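Local coordinates for protein trichothecene 3-O-acetyltransferase (Gibberella zeae, PDB 2RKV) that probably transfers an acetyl group from acetyl-CoA to the 3-hydroxyl of trichothecene mycotoxins such as T-2, as a member of the BAHD acyltransferase superfamily, at residues Ala2-Gln12 with Thr70-Phe78. Numbering follows the deposited sequence.
Sequences AFKIQLDTLGQ and TGTSFIVPF
Ile5 and Ile75 exchange both of their backbone hydrogen bonds, Ile5 N to Ile75 O at 2.9 Å and Ile75 N to Ile5 O at 2.7 Å, and so set an antiparallel register that Leu7 N extends to Ser73 O. Where the main chain of 2-12 turns away, the side-chain amide of Gln12 takes over the pairing. Its OE1 accepts from Ser73 N at 2.9 Å, in the carbonyl plane on a lone pair, while NE2 gives a hydrogen to Ser73 O at 3.2 Å. The amide thus imitates a neighbouring strand; these two bonds fix its rotation, and Ser73 O is gripped by two donors. A bend at chi2 (-79°) brings the amide from the 3-10 turn 10-12 back to the main chain of Ser73.

On the face bearing Gln6 and Phe74, the contacts centre on the aromatic ring. With CG anti to the backbone N (chi1 -175°) and the rest of the chain extended, Lys4 lays CE over the centre of the Phe74 ring, 3.8 Å from its centroid, as a CH-pi contact. NZ, farther along over the same face, makes a cation-pi interaction and also a salt bridge with Glu63. Gln6 passes CB beside CE2 of this ring at 3.7 Å.

Apolar contacts make up the other face: Ile5 and Ile75 meet through CB, and Leu7 CD2 reaches Ile75 CG1 at 3.7 Å, with Trp55 touching Ile5 and Leu17 touching Leu7. On this side too, near the N-terminus, the Phe3 ring borders Ile75 CG2 with its CE1; Pro77 CG sits over one face of the ring, 4.1 Å from its centroid, while Ile75 O lies at the ring edge. Strand 5-6 is an outer strand of a three-stranded antiparallel sheet, with 72-76 in the middle and 59-63 beyond, and the turn that follows packs Leu10 against helix 340-356.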
# COMPACT_ATOMS: atom_id res chain seq x y z
N ALA A 2 -5.35 11.68 -27.18
CA ALA A 2 -6.35 12.06 -26.13
C ALA A 2 -6.94 10.83 -25.46
O ALA A 2 -6.95 9.72 -26.02
CB ALA A 2 -7.46 12.93 -26.73
N PHE A 3 -7.41 11.03 -24.24
CA PHE A 3 -8.04 9.97 -23.47
C PHE A 3 -8.82 10.61 -22.33
O PHE A 3 -8.48 11.70 -21.87
CB PHE A 3 -7.02 8.95 -22.95
CG PHE A 3 -5.79 9.56 -22.35
CD1 PHE A 3 -5.77 9.96 -21.01
CD2 PHE A 3 -4.63 9.72 -23.12
CE1 PHE A 3 -4.61 10.52 -20.46
CE2 PHE A 3 -3.47 10.29 -22.56
CZ PHE A 3 -3.47 10.69 -21.23
N LYS A 4 -9.88 9.94 -21.92
CA LYS A 4 -10.67 10.37 -20.78
C LYS A 4 -11.19 9.11 -20.13
O LYS A 4 -12.27 8.61 -20.46
CB LYS A 4 -11.81 11.30 -21.20
CG LYS A 4 -12.55 11.86 -19.99
CD LYS A 4 -13.45 13.04 -20.32
CE LYS A 4 -14.00 13.63 -19.03
NZ LYS A 4 -14.75 14.90 -19.25
N ILE A 5 -10.40 8.59 -19.20
CA ILE A 5 -10.66 7.28 -18.63
C ILE A 5 -11.25 7.46 -17.25
O ILE A 5 -10.55 7.90 -16.32
CB ILE A 5 -9.35 6.43 -18.56
CG1 ILE A 5 -8.70 6.34 -19.95
CG2 ILE A 5 -9.63 5.05 -17.95
CD1 ILE A 5 -7.31 5.69 -19.97
N GLN A 6 -12.53 7.14 -17.10
CA GLN A 6 -13.17 7.24 -15.79
C GLN A 6 -12.45 6.33 -14.80
O GLN A 6 -12.12 5.19 -15.13
CB GLN A 6 -14.65 6.86 -15.89
CG GLN A 6 -15.44 7.21 -14.63
CD GLN A 6 -16.94 7.11 -14.82
OE1 GLN A 6 -17.65 6.56 -13.97
NE2 GLN A 6 -17.43 7.62 -15.94
N LEU A 7 -12.19 6.83 -13.59
CA LEU A 7 -11.57 5.99 -12.56
C LEU A 7 -12.48 4.82 -12.22
O LEU A 7 -13.70 4.89 -12.42
CB LEU A 7 -11.32 6.80 -11.29
CG LEU A 7 -10.28 7.93 -11.29
CD1 LEU A 7 -9.78 8.15 -9.87
CD2 LEU A 7 -9.14 7.66 -12.22
N ASP A 8 -11.87 3.76 -11.69
CA ASP A 8 -12.65 2.70 -11.04
C ASP A 8 -13.65 3.35 -10.11
O ASP A 8 -13.33 4.35 -9.46
CB ASP A 8 -11.72 1.80 -10.21
CG ASP A 8 -10.78 0.99 -11.07
OD1 ASP A 8 -11.22 -0.04 -11.62
OD2 ASP A 8 -9.59 1.37 -11.15
N THR A 9 -14.84 2.78 -10.02
CA THR A 9 -15.83 3.30 -9.07
C THR A 9 -15.28 3.29 -7.64
O THR A 9 -15.47 4.25 -6.89
CB THR A 9 -17.17 2.56 -9.20
OG1 THR A 9 -17.65 2.73 -10.54
CG2 THR A 9 -18.20 3.13 -8.21
N LEU A 10 -14.54 2.24 -7.29
CA LEU A 10 -13.90 2.14 -5.98
C LEU A 10 -12.85 3.24 -5.79
O LEU A 10 -12.59 3.66 -4.65
CB LEU A 10 -13.26 0.76 -5.80
CG LEU A 10 -14.21 -0.44 -5.77
CD1 LEU A 10 -13.41 -1.74 -5.82
CD2 LEU A 10 -15.10 -0.38 -4.53
N GLY A 11 -12.27 3.71 -6.90
CA GLY A 11 -11.28 4.78 -6.86
C GLY A 11 -11.89 6.17 -6.70
O GLY A 11 -11.17 7.17 -6.61
N GLN A 12 -13.22 6.24 -6.70
CA GLN A 12 -13.89 7.50 -6.44
C GLN A 12 -14.03 7.74 -4.93
O GLN A 12 -14.57 8.75 -4.52
CB GLN A 12 -15.26 7.57 -7.15
CG GLN A 12 -15.27 7.16 -8.64
CD GLN A 12 -14.76 8.25 -9.60
OE1 GLN A 12 -14.53 9.40 -9.22
NE2 GLN A 12 -14.59 7.88 -10.87
N THR A 70 -19.94 14.90 -5.02
CA THR A 70 -18.48 14.86 -4.90
C THR A 70 -17.81 14.69 -6.27
O THR A 70 -16.59 14.67 -6.37
CB THR A 70 -18.00 13.78 -3.90
OG1 THR A 70 -18.64 12.53 -4.19
CG2 THR A 70 -18.34 14.19 -2.46
N GLY A 71 -18.64 14.61 -7.31
CA GLY A 71 -18.16 14.57 -8.69
C GLY A 71 -17.60 13.23 -9.11
O GLY A 71 -17.73 12.23 -8.40
N THR A 72 -16.98 13.21 -10.29
CA THR A 72 -16.44 12.00 -10.89
C THR A 72 -15.08 12.35 -11.45
O THR A 72 -14.93 13.37 -12.14
CB THR A 72 -17.36 11.48 -12.03
OG1 THR A 72 -18.68 11.27 -11.51
CG2 THR A 72 -16.84 10.16 -12.62
N SER A 73 -14.08 11.51 -11.15
CA SER A 73 -12.71 11.73 -11.62
C SER A 73 -12.36 10.84 -12.80
O SER A 73 -12.86 9.71 -12.92
CB SER A 73 -11.70 11.53 -10.49
OG SER A 73 -11.81 12.58 -9.55
N PHE A 74 -11.49 11.37 -13.65
CA PHE A 74 -11.08 10.74 -14.90
C PHE A 74 -9.57 10.89 -15.03
O PHE A 74 -9.00 11.88 -14.55
CB PHE A 74 -11.73 11.43 -16.10
CG PHE A 74 -13.24 11.33 -16.15
CD1 PHE A 74 -14.05 12.17 -15.37
CD2 PHE A 74 -13.86 10.41 -16.99
CE1 PHE A 74 -15.45 12.07 -15.42
CE2 PHE A 74 -15.26 10.30 -17.04
CZ PHE A 74 -16.06 11.14 -16.25
N ILE A 75 -8.92 9.93 -15.68
CA ILE A 75 -7.54 10.12 -16.14
C ILE A 75 -7.59 10.83 -17.49
O ILE A 75 -8.21 10.35 -18.44
CB ILE A 75 -6.78 8.78 -16.28
CG1 ILE A 75 -6.66 8.09 -14.91
CG2 ILE A 75 -5.39 9.01 -16.88
CD1 ILE A 75 -6.24 6.62 -14.96
N VAL A 76 -6.95 11.99 -17.55
CA VAL A 76 -6.97 12.83 -18.74
C VAL A 76 -5.54 13.31 -19.05
O VAL A 76 -4.66 13.20 -18.21
CB VAL A 76 -7.94 14.04 -18.57
CG1 VAL A 76 -9.37 13.55 -18.40
CG2 VAL A 76 -7.54 14.91 -17.37
N PRO A 77 -5.30 13.81 -20.27
CA PRO A 77 -3.93 14.22 -20.59
C PRO A 77 -3.34 15.26 -19.63
O PRO A 77 -4.07 16.04 -19.01
CB PRO A 77 -4.06 14.77 -22.02
CG PRO A 77 -5.26 14.07 -22.59
CD PRO A 77 -6.22 13.97 -21.42
N PHE A 78 -2.02 15.23 -19.50
CA PHE A 78 -1.30 16.14 -18.61
C PHE A 78 -0.01 16.57 -19.29
O PHE A 78 0.04 17.66 -19.86
CB PHE A 78 -1.05 15.47 -17.25
CG PHE A 78 -0.31 16.34 -16.26
CD1 PHE A 78 0.78 15.83 -15.56
CD2 PHE A 78 -0.70 17.66 -16.03
CE1 PHE A 78 1.47 16.61 -14.64
CE2 PHE A 78 -0.01 18.46 -15.11
CZ PHE A 78 1.07 17.94 -14.41